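Local coordinates for protein cytosolic phospholipase A2 delta (Homo sapiens, PDB 5IZ5) that hydrolyses glycerophospholipids at the sn-2 position in a calcium-dependent manner, with a preference for linoleic acid there, releasing a lysophospholipid and a free fatty acid, at residues B[601-606]-B[652-657]; B[430-435]-B[533-538]; B[481-486]-B[639-644]. The protein carries 3 engineered substitutions. One frame throughout, in Å; residues are numbered along the deposited sequence.

Contact 1: B[601-606]-B[652-657]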
loop_
_atom_site.group_PDB
_atom_site.type_symbol
_atom_site.label_atom_id
_atom_site.label_comp_id
_atom_site.label_asym_id
_atom_site.label_seq_id
_atom_site.Cartn_x
_atom_site.Cartn_y
_atom_site.Cartn_z
ATOM N N PRO B 601 3.617 11.748 -12.916
ATOM C CA PRO B 601 3.632 10.316 -12.619
ATOM C C PRO B 601 2.264 9.661 -12.758
ATOM O O PRO B 601 1.236 10.325 -12.661
ATOM C CB PRO B 601 4.128 10.246 -11.171
ATOM C CG PRO B 601 4.044 11.625 -10.628
ATOM C CD PRO B 601 4.075 12.569 -11.780
ATOM N N LEU B 602 2.279 8.359 -13.000
ATOM C CA LEU B 602 1.068 7.590 -13.182
ATOM C C LEU B 602 0.351 7.364 -11.858
ATOM O O LEU B 602 -0.880 7.374 -11.806
ATOM C CB LEU B 602 1.402 6.228 -13.799
ATOM C CG LEU B 602 1.538 6.183 -15.321
ATOM C CD1 LEU B 602 2.008 4.799 -15.751
ATOM C CD2 LEU B 602 0.253 6.590 -16.032
ATOM N N HIS B 603 1.142 7.155 -10.809
ATOM C CA HIS B 603 0.664 6.666 -9.526
ATOM C C HIS B 603 0.718 7.723 -8.434
ATOM O O HIS B 603 1.533 8.642 -8.486
ATOM C CB HIS B 603 1.502 5.460 -9.124
ATOM C CG HIS B 603 1.581 4.418 -10.191
ATOM N ND1 HIS B 603 0.487 4.029 -10.934
ATOM C CD2 HIS B 603 2.626 3.691 -10.649
ATOM C CE1 HIS B 603 0.854 3.105 -11.803
ATOM N NE2 HIS B 603 2.145 2.880 -11.648
ATOM N N GLN B 604 -0.166 7.589 -7.447
ATOM C CA GLN B 604 -0.185 8.487 -6.291
ATOM C C GLN B 604 1.147 8.390 -5.536
ATOM O O GLN B 604 1.769 7.326 -5.477
ATOM C CB GLN B 604 -1.379 8.154 -5.374
ATOM C CG GLN B 604 -1.700 9.184 -4.318
ATOM C CD GLN B 604 -2.323 10.415 -4.922
ATOM O OE1 GLN B 604 -1.618 11.267 -5.462
ATOM N NE2 GLN B 604 -3.649 10.514 -4.850
ATOM N N ARG B 605 1.610 9.512 -5.000
ATOM C CA ARG B 605 2.816 9.511 -4.173
ATOM C C ARG B 605 2.481 9.678 -2.689
ATOM O O ARG B 605 2.789 10.688 -2.054
ATOM C CB ARG B 605 3.806 10.564 -4.676
ATOM C CG ARG B 605 4.473 10.110 -5.962
ATOM C CD ARG B 605 5.328 11.187 -6.594
ATOM N NE ARG B 605 6.083 10.674 -7.738
ATOM C CZ ARG B 605 7.066 11.333 -8.349
ATOM N NH1 ARG B 605 7.424 12.546 -7.938
ATOM N NH2 ARG B 605 7.695 10.779 -9.382
ATOM N N SER B 606 1.881 8.635 -2.139
ATOM C CA SER B 606 1.325 8.696 -0.798
ATOM C C SER B 606 2.418 8.707 0.256
ATOM O O SER B 606 3.358 7.925 0.176
ATOM C CB SER B 606 0.402 7.515 -0.554
ATOM O OG SER B 606 -0.726 7.597 -1.405
ATOM N N ALA B 652 -3.954 -3.906 -8.282
ATOM C CA ALA B 652 -3.523 -5.326 -8.312
ATOM C C ALA B 652 -3.506 -5.918 -9.725
ATOM O O ALA B 652 -2.715 -6.815 -10.022
ATOM C CB ALA B 652 -4.411 -6.177 -7.416
ATOM N N ALA B 653 -4.378 -5.406 -10.588
ATOM C CA ALA B 653 -4.445 -5.835 -11.983
ATOM C C ALA B 653 -3.135 -5.642 -12.775
ATOM O O ALA B 653 -2.995 -6.214 -13.849
ATOM C CB ALA B 653 -5.599 -5.131 -12.686
ATOM N N TYR B 654 -2.193 -4.842 -12.271
ATOM C CA TYR B 654 -0.852 -4.749 -12.884
ATOM C C TYR B 654 -0.025 -6.027 -12.722
ATOM O O TYR B 654 0.928 -6.254 -13.472
ATOM C CB TYR B 654 -0.033 -3.600 -12.292
ATOM C CG TYR B 654 -0.396 -2.223 -12.793
ATOM C CD1 TYR B 654 -1.440 -1.517 -12.229
ATOM C CD2 TYR B 654 0.320 -1.619 -13.821
ATOM C CE1 TYR B 654 -1.770 -0.250 -12.675
ATOM C CE2 TYR B 654 -0.004 -0.349 -14.276
ATOM C CZ TYR B 654 -1.051 0.336 -13.696
ATOM O OH TYR B 654 -1.403 1.600 -14.131
ATOM N N PHE B 655 -0.359 -6.826 -11.713
ATOM C CA PHE B 655 0.395 -8.038 -11.396
ATOM C C PHE B 655 -0.467 -9.299 -11.404
ATOM O O PHE B 655 -0.244 -10.179 -12.228
ATOM C CB PHE B 655 1.115 -7.885 -10.058
ATOM C CG PHE B 655 2.233 -6.883 -10.098
ATOM C CD1 PHE B 655 1.954 -5.526 -10.049
ATOM C CD2 PHE B 655 3.562 -7.293 -10.199
ATOM C CE1 PHE B 655 2.972 -4.589 -10.089
ATOM C CE2 PHE B 655 4.587 -6.359 -10.235
ATOM C CZ PHE B 655 4.291 -5.006 -10.181
ATOM N N ILE B 656 -1.428 -9.394 -10.483
ATOM C CA ILE B 656 -2.283 -10.590 -10.364
ATOM C C ILE B 656 -3.732 -10.245 -10.059
ATOM O O ILE B 656 -4.014 -9.548 -9.079
ATOM C CB ILE B 656 -1.828 -11.537 -9.234
ATOM C CG1 ILE B 656 -0.364 -11.948 -9.419
ATOM C CG2 ILE B 656 -2.728 -12.768 -9.214
ATOM C CD1 ILE B 656 0.192 -12.818 -8.307
ATOM N N ASN B 657 -4.642 -10.822 -10.843
ATOM C CA ASN B 657 -6.045 -10.424 -10.835
ATOM C C ASN B 657 -6.867 -11.127 -9.755
ATOM O O ASN B 657 -7.884 -11.766 -10.055
ATOM C CB ASN B 657 -6.650 -10.672 -12.221
ATOM C CG ASN B 657 -8.017 -10.038 -12.396
ATOM O OD1 ASN B 657 -8.347 -9.036 -11.758
ATOM N ND2 ASN B 657 -8.823 -10.618 -13.276
#
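The hydroxyl of Tyr-654 is met from two directions. Tyr-654 OH is hydrogen-bonded to the backbone oxygen Asn-533 O, outside the two segments. Across the contact, His-603 CE1 lies 3.6 Å from Tyr-654 OH. No hydrogen bond spans the segments; a carbon at the imidazole edge meets the oxygen, which lies near the plane of that ring.

The two rings form an offset T-shaped pair. Their planes stand at 88° and their centroids are 5.5 Å apart. The edge of His-603 is turned toward the face of Tyr-654, but it is shifted to the hydroxyl end of the ring. There His-603 CE1 comes to 3.9 Å from Tyr-654 CZ. The backbones stay well apart: the CA atoms of His-603 and Tyr-654 are separated by 12.0 Å, and the two aromatic side chains bridge the gap. In Tyr-654, CG lies anti to the carbonyl carbon (chi1 -77°), which sends the phenol out toward the histidine.

Leu-602 CB lies 3.7 Å above one face of the His-603 imidazole, near its rim. Tyr-654 itself closes a short 3-10 turn. Ala-652 O accepts from both Phe-655 N and Ile-656 N.

The 3-10 turn directly follows Asp-651, by similarity the proton acceptor, and Ala-653 N is hydrogen-bonded to Asp-651 OD1. The Tyr-654 side chain is about 4 Å from that of Asp-651 and about 8 Å from that of the nucleophile Ser-365. Through Tyr-654 the pair adjoins what is probably the Ser-Asp dyad typical of cytosolic phospholipases A2.

Contact 2: B[430-435]-B[533-538]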
loop_
_atom_site.group_PDB
_atom_site.type_symbol
_atom_site.label_atom_id
_atom_site.label_comp_id
_atom_site.label_asym_id
_atom_site.label_seq_id
_atom_site.Cartn_x
_atom_site.Cartn_y
_atom_site.Cartn_z
ATOM N N ASP B 430 -4.952 11.446 -9.594
ATOM C CA ASP B 430 -5.800 12.533 -9.140
ATOM C C ASP B 430 -6.827 12.914 -10.186
ATOM O O ASP B 430 -7.989 13.147 -9.842
ATOM C CB ASP B 430 -4.967 13.746 -8.733
ATOM C CG ASP B 430 -4.036 13.435 -7.588
ATOM O OD1 ASP B 430 -4.524 13.258 -6.456
ATOM O OD2 ASP B 430 -2.820 13.346 -7.814
ATOM N N LEU B 431 -6.428 12.954 -11.459
ATOM C CA LEU B 431 -7.391 13.294 -12.508
ATOM C C LEU B 431 -8.379 12.154 -12.689
ATOM O O LEU B 431 -9.569 12.382 -12.873
ATOM C CB LEU B 431 -6.702 13.589 -13.837
ATOM C CG LEU B 431 -7.654 13.969 -14.974
ATOM C CD1 LEU B 431 -8.479 15.204 -14.638
ATOM C CD2 LEU B 431 -6.876 14.190 -16.260
ATOM N N TRP B 432 -7.869 10.928 -12.664
ATOM C CA TRP B 432 -8.710 9.750 -12.815
ATOM C C TRP B 432 -9.761 9.691 -11.707
ATOM O O TRP B 432 -10.915 9.342 -11.964
ATOM C CB TRP B 432 -7.847 8.498 -12.845
ATOM C CG TRP B 432 -8.593 7.213 -12.760
ATOM C CD1 TRP B 432 -8.366 6.211 -11.873
ATOM C CD2 TRP B 432 -9.680 6.781 -13.591
ATOM N NE1 TRP B 432 -9.241 5.181 -12.093
ATOM C CE2 TRP B 432 -10.060 5.504 -13.143
ATOM C CE3 TRP B 432 -10.370 7.351 -14.673
ATOM C CZ2 TRP B 432 -11.094 4.778 -13.740
ATOM C CZ3 TRP B 432 -11.404 6.630 -15.265
ATOM C CH2 TRP B 432 -11.756 5.356 -14.795
ATOM N N ALA B 433 -9.377 10.100 -10.500
ATOM C CA ALA B 433 -10.315 10.171 -9.382
ATOM C C ALA B 433 -11.507 11.048 -9.702
ATOM O O ALA B 433 -12.649 10.648 -9.473
ATOM C CB ALA B 433 -9.617 10.675 -8.132
ATOM N N LEU B 434 -11.249 12.228 -10.262
ATOM C CA LEU B 434 -12.316 13.195 -10.524
ATOM C C LEU B 434 -13.194 12.762 -11.693
ATOM O O LEU B 434 -14.411 12.919 -11.668
ATOM C CB LEU B 434 -11.734 14.587 -10.785
ATOM C CG LEU B 434 -10.858 15.184 -9.676
ATOM C CD1 LEU B 434 -10.248 16.498 -10.135
ATOM C CD2 LEU B 434 -11.651 15.382 -8.398
ATOM N N VAL B 435 -12.559 12.217 -12.721
ATOM C CA VAL B 435 -13.260 11.730 -13.892
ATOM C C VAL B 435 -14.118 10.507 -13.567
ATOM O O VAL B 435 -15.288 10.445 -13.947
ATOM C CB VAL B 435 -12.240 11.390 -14.993
ATOM C CG1 VAL B 435 -12.853 10.505 -16.071
ATOM C CG2 VAL B 435 -11.670 12.673 -15.578
ATOM N N ASN B 533 -6.290 2.071 -10.631
ATOM C CA ASN B 533 -5.363 2.905 -11.430
ATOM C C ASN B 533 -4.705 2.238 -12.648
ATOM O O ASN B 533 -3.874 2.846 -13.321
ATOM C CB ASN B 533 -4.331 3.676 -10.571
ATOM C CG ASN B 533 -3.247 2.804 -9.955
ATOM O OD1 ASN B 533 -3.072 1.637 -10.292
ATOM N ND2 ASN B 533 -2.494 3.399 -9.025
ATOM N N ILE B 534 -5.106 1.007 -12.961
ATOM C CA ILE B 534 -4.824 0.450 -14.287
ATOM C C ILE B 534 -5.334 1.438 -15.348
ATOM O O ILE B 534 -4.747 1.579 -16.417
ATOM C CB ILE B 534 -5.453 -0.955 -14.493
ATOM C CG1 ILE B 534 -4.906 -1.617 -15.762
ATOM C CG2 ILE B 534 -6.975 -0.879 -14.564
ATOM C CD1 ILE B 534 -3.501 -2.159 -15.602
ATOM N N PHE B 535 -6.407 2.154 -15.022
ATOM C CA PHE B 535 -6.963 3.140 -15.943
ATOM C C PHE B 535 -6.075 4.368 -16.151
ATOM O O PHE B 535 -6.192 5.026 -17.183
ATOM C CB PHE B 535 -8.361 3.581 -15.519
ATOM C CG PHE B 535 -9.427 2.556 -15.782
ATOM C CD1 PHE B 535 -10.252 2.622 -16.906
ATOM C CD2 PHE B 535 -9.606 1.523 -14.894
ATOM C CE1 PHE B 535 -11.228 1.658 -17.120
ATOM C CE2 PHE B 535 -10.568 0.557 -15.102
ATOM C CZ PHE B 535 -11.383 0.621 -16.218
ATOM N N SER B 536 -5.213 4.685 -15.183
ATOM C CA SER B 536 -4.189 5.716 -15.354
ATOM C C SER B 536 -3.231 5.327 -16.463
ATOM O O SER B 536 -2.824 6.165 -17.259
ATOM C CB SER B 536 -3.393 5.948 -14.065
ATOM O OG SER B 536 -4.246 6.352 -13.017
ATOM N N LEU B 537 -2.862 4.054 -16.512
ATOM C CA LEU B 537 -1.994 3.591 -17.576
ATOM C C LEU B 537 -2.724 3.555 -18.915
ATOM O O LEU B 537 -2.136 3.884 -19.939
ATOM C CB LEU B 537 -1.417 2.220 -17.230
ATOM C CG LEU B 537 -0.663 1.423 -18.300
ATOM C CD1 LEU B 537 0.250 0.412 -17.630
ATOM C CD2 LEU B 537 -1.600 0.698 -19.262
ATOM N N ASN B 538 -3.997 3.168 -18.920
ATOM C CA ASN B 538 -4.766 3.195 -20.162
ATOM C C ASN B 538 -4.959 4.614 -20.693
ATOM O O ASN B 538 -5.010 4.832 -21.904
ATOM C CB ASN B 538 -6.126 2.533 -20.006
ATOM C CG ASN B 538 -6.023 1.038 -19.816
ATOM O OD1 ASN B 538 -4.941 0.457 -19.922
ATOM N ND2 ASN B 538 -7.149 0.409 -19.521
#
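Trp-432 lays its indole against Phe-535, and this pair is the tight part of the contact. Phe-535 CB sits over one face of the six-membered ring of Trp-432, 3.7 Å from its centroid and 22° off the ring normal. This is a CH-pi contact. Beside it, Trp-432 CZ2 comes to 3.4 Å from Phe-535 CG. The two rings are nearly parallel, with planes at 10°. They are slid apart, with centroids 4.8 Å from each other, so they barely overlap. The phenylalanine thus presses on the indole mainly with its root, and the far end of its ring leads away. Trp-432 holds CG anti to the backbone N (chi1 170°), which carries the indole across to the other helix.

The rest of the interface is looser, though all four touching residues are buried. Ser-536 OG is 4.2 Å from Trp-432 CB. Asn-533 CA is 4.5 Å from Trp-432 CD1, at the margin of contact. Yet the helix backbones are close here, with the CA atoms of Trp-432 and Ser-536 6.6 Å apart. The indole N-H is satisfied just outside, where Trp-432 NE1 is hydrogen-bonded to Ser-532 OG.

Asn-533 occupies the N-cap position of helix 534-543, but its side chain makes no capping bond. Asn-533 OD1 is hydrogen-bonded instead to Asp-651 N, and Asn-533 ND2 to Leu-649 O. The Phe-535 side chain comes within about 4 Å, at nearest atoms, of Gly-335, a substrate-binding residue. This packing of helix 428-441 on helix 534-543 thus lies beside Asp-651, the probable proton acceptor, and the substrate site of the phospholipase catalytic domain.

Contact 3: B[481-486]-B[639-644]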
loop_
_atom_site.group_PDB
_atom_site.type_symbol
_atom_site.label_atom_id
_atom_site.label_comp_id
_atom_site.label_asym_id
_atom_site.label_seq_id
_atom_site.Cartn_x
_atom_site.Cartn_y
_atom_site.Cartn_z
ATOM N N PHE B 481 9.233 -6.406 -7.274
ATOM C CA PHE B 481 9.061 -6.098 -5.850
ATOM C C PHE B 481 7.656 -5.561 -5.632
ATOM O O PHE B 481 7.275 -4.569 -6.248
ATOM C CB PHE B 481 10.065 -5.040 -5.413
ATOM C CG PHE B 481 9.913 -4.597 -3.975
ATOM C CD1 PHE B 481 9.067 -3.544 -3.642
ATOM C CD2 PHE B 481 10.632 -5.215 -2.960
ATOM C CE1 PHE B 481 8.934 -3.127 -2.329
ATOM C CE2 PHE B 481 10.505 -4.798 -1.645
ATOM C CZ PHE B 481 9.656 -3.754 -1.330
ATOM N N LYS B 482 6.897 -6.195 -4.747
ATOM C CA LYS B 482 5.490 -5.840 -4.580
ATOM C C LYS B 482 4.969 -6.300 -3.232
ATOM O O LYS B 482 5.166 -7.443 -2.846
ATOM C CB LYS B 482 4.657 -6.455 -5.716
ATOM C CG LYS B 482 4.832 -7.950 -5.876
ATOM C CD LYS B 482 4.041 -8.431 -7.076
ATOM C CE LYS B 482 3.591 -9.878 -6.934
ATOM N NZ LYS B 482 2.260 -10.080 -7.577
ATOM N N GLU B 483 4.304 -5.384 -2.536
ATOM C CA GLU B 483 3.798 -5.578 -1.179
ATOM C C GLU B 483 2.309 -5.278 -1.134
ATOM O O GLU B 483 1.862 -4.230 -1.605
ATOM C CB GLU B 483 4.534 -4.647 -0.211
ATOM C CG GLU B 483 6.042 -4.831 -0.251
ATOM C CD GLU B 483 6.792 -3.786 0.549
ATOM O OE1 GLU B 483 7.693 -4.179 1.309
ATOM O OE2 GLU B 483 6.492 -2.579 0.407
ATOM N N TRP B 484 1.542 -6.196 -0.557
ATOM C CA TRP B 484 0.096 -6.026 -0.479
ATOM C C TRP B 484 -0.253 -5.013 0.606
ATOM O O TRP B 484 0.210 -5.129 1.743
ATOM C CB TRP B 484 -0.606 -7.363 -0.225
ATOM C CG TRP B 484 -0.462 -8.317 -1.381
ATOM C CD1 TRP B 484 0.458 -9.314 -1.509
ATOM C CD2 TRP B 484 -1.246 -8.337 -2.579
ATOM N NE1 TRP B 484 0.290 -9.959 -2.714
ATOM C CE2 TRP B 484 -0.751 -9.379 -3.390
ATOM C CE3 TRP B 484 -2.318 -7.577 -3.045
ATOM C CZ2 TRP B 484 -1.297 -9.681 -4.648
ATOM C CZ3 TRP B 484 -2.865 -7.876 -4.294
ATOM C CH2 TRP B 484 -2.355 -8.922 -5.080
ATOM N N VAL B 485 -1.037 -4.011 0.223
ATOM C CA VAL B 485 -1.591 -3.041 1.147
ATOM C C VAL B 485 -3.113 -3.198 1.161
ATOM O O VAL B 485 -3.806 -2.967 0.169
ATOM C CB VAL B 485 -1.212 -1.593 0.776
ATOM C CG1 VAL B 485 -1.854 -0.618 1.750
ATOM C CG2 VAL B 485 0.301 -1.420 0.779
ATOM N N GLU B 486 -3.618 -3.574 2.321
ATOM C CA GLU B 486 -5.039 -3.833 2.515
ATOM C C GLU B 486 -5.742 -2.611 3.092
ATOM O O GLU B 486 -5.206 -1.972 4.005
ATOM C CB GLU B 486 -5.159 -5.021 3.463
ATOM C CG GLU B 486 -6.525 -5.241 4.071
ATOM C CD GLU B 486 -6.501 -6.433 5.004
ATOM O OE1 GLU B 486 -6.526 -7.573 4.492
ATOM O OE2 GLU B 486 -6.437 -6.222 6.240
ATOM N N GLN B 639 17.071 -1.766 2.279
ATOM C CA GLN B 639 16.308 -1.461 1.062
ATOM C C GLN B 639 14.803 -1.736 1.180
ATOM O O GLN B 639 14.102 -1.722 0.172
ATOM C CB GLN B 639 16.858 -2.257 -0.126
ATOM C CG GLN B 639 18.378 -2.338 -0.181
ATOM C CD GLN B 639 18.880 -3.023 -1.445
ATOM O OE1 GLN B 639 18.502 -4.163 -1.741
ATOM N NE2 GLN B 639 19.738 -2.334 -2.196
ATOM N N LEU B 640 14.302 -1.977 2.391
ATOM C CA LEU B 640 12.866 -2.230 2.575
ATOM C C LEU B 640 12.052 -0.942 2.713
ATOM O O LEU B 640 12.614 0.143 2.778
ATOM C CB LEU B 640 12.640 -3.166 3.767
ATOM C CG LEU B 640 13.114 -4.612 3.562
ATOM C CD1 LEU B 640 12.655 -5.496 4.707
ATOM C CD2 LEU B 640 12.626 -5.189 2.242
ATOM N N THR B 641 10.725 -1.074 2.770
ATOM C CA THR B 641 9.823 0.085 2.717
ATOM C C THR B 641 9.860 1.061 3.918
ATOM O O THR B 641 9.620 2.262 3.726
ATOM C CB THR B 641 8.361 -0.374 2.462
ATOM O OG1 THR B 641 8.291 -1.059 1.205
ATOM C CG2 THR B 641 7.380 0.792 2.430
ATOM N N PRO B 642 10.145 0.569 5.144
ATOM C CA PRO B 642 10.087 1.467 6.303
ATOM C C PRO B 642 10.900 2.751 6.150
ATOM O O PRO B 642 10.469 3.798 6.616
ATOM C CB PRO B 642 10.641 0.599 7.435
ATOM C CG PRO B 642 10.211 -0.771 7.060
ATOM C CD PRO B 642 10.395 -0.821 5.564
ATOM N N LYS B 643 12.038 2.675 5.469
ATOM C CA LYS B 643 12.890 3.843 5.294
ATOM C C LYS B 643 12.449 4.819 4.197
ATOM O O LYS B 643 13.042 5.887 4.076
ATOM C CB LYS B 643 14.364 3.430 5.211
ATOM C CG LYS B 643 15.189 3.840 4.008
ATOM C CD LYS B 643 15.050 2.881 2.842
ATOM C CE LYS B 643 15.829 3.389 1.640
ATOM N NZ LYS B 643 15.598 2.542 0.438
ATOM N N GLU B 644 11.398 4.495 3.437
ATOM C CA GLU B 644 10.929 5.389 2.387
ATOM C C GLU B 644 9.979 6.449 2.947
ATOM O O GLU B 644 9.087 6.140 3.753
ATOM C CB GLU B 644 10.251 4.583 1.272
ATOM C CG GLU B 644 11.143 3.506 0.669
ATOM C CD GLU B 644 12.259 4.066 -0.203
ATOM O OE1 GLU B 644 13.090 3.265 -0.651
ATOM O OE2 GLU B 644 12.327 5.291 -0.441
#
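Glu-483 and Thr-641 make the polar link of this contact. Thr-641 OG1 donates to Glu-483 OE2 at 2.5 Å. The distance is very short, and its exact value is doubtful. The glutamate chain is extended beyond CG (chi2 172°), which brings its carboxylate out from the strand to the loop. The two side chains run alongside each other, pointing opposite ways.

Ionic and further polar partners gather on the same buried carboxylate. Glu-483 OE1 forms a salt bridge with Lys-496 and a hydrogen bond with Tyr-497 OH, while OE2 is also bonded to Asn-470 ND2. Tyr-497 OH reaches Thr-641 N as well, so it ties both sides together. With a leucine in place of Glu-483, Lys-496 would probably lose this salt bridge, and Thr-641 OG1, Tyr-497 OH and Asn-470 ND2 their carboxylate partner.

Ring contacts are thinner. The edge of Phe-481 faces the loop, with Phe-481 CZ 3.9 Å from Thr-641 OG1. Phe-481 CE2 lies 4.4 Å from Leu-640 CD2, the one apolar pair. Separately, Lys-472 makes a cation-pi contact with the Phe-481 ring.

Within the loop, a backbone bond of 2.9 Å from Glu-644 N to Thr-641 O forms the turn that holds Thr-641.

The chemistry implies a join fixed chiefly by one buried carboxylate. With a lysine close by, Glu-483 is likely to be ionised.

How the contacts relate
From the N terminus the chain meets 430-435 first, on helix 428-441. Contact 3 opens at 481-486, before contact 2 closes at 533-538, on helix 534-543. Contact 1 opens later, at 601-606. Contact 3 closes at 639-644, and contact 1 closes last, at 652-657. Contacts 1 and 2 are thus in series, while contact 3 crosses both. Contacts 1 and 2 touch, for example where Gln-604 meets Asp-430. Contacts 1 and 3 meet through Phe-655 and Lys-482, whereas contacts 2 and 3 do not touch. Together they tie helices 428-441 and 534-543, the loops holding 601-606 and 639-644, the turn after Asp-651 and strand 482-487 of the mixed sheet.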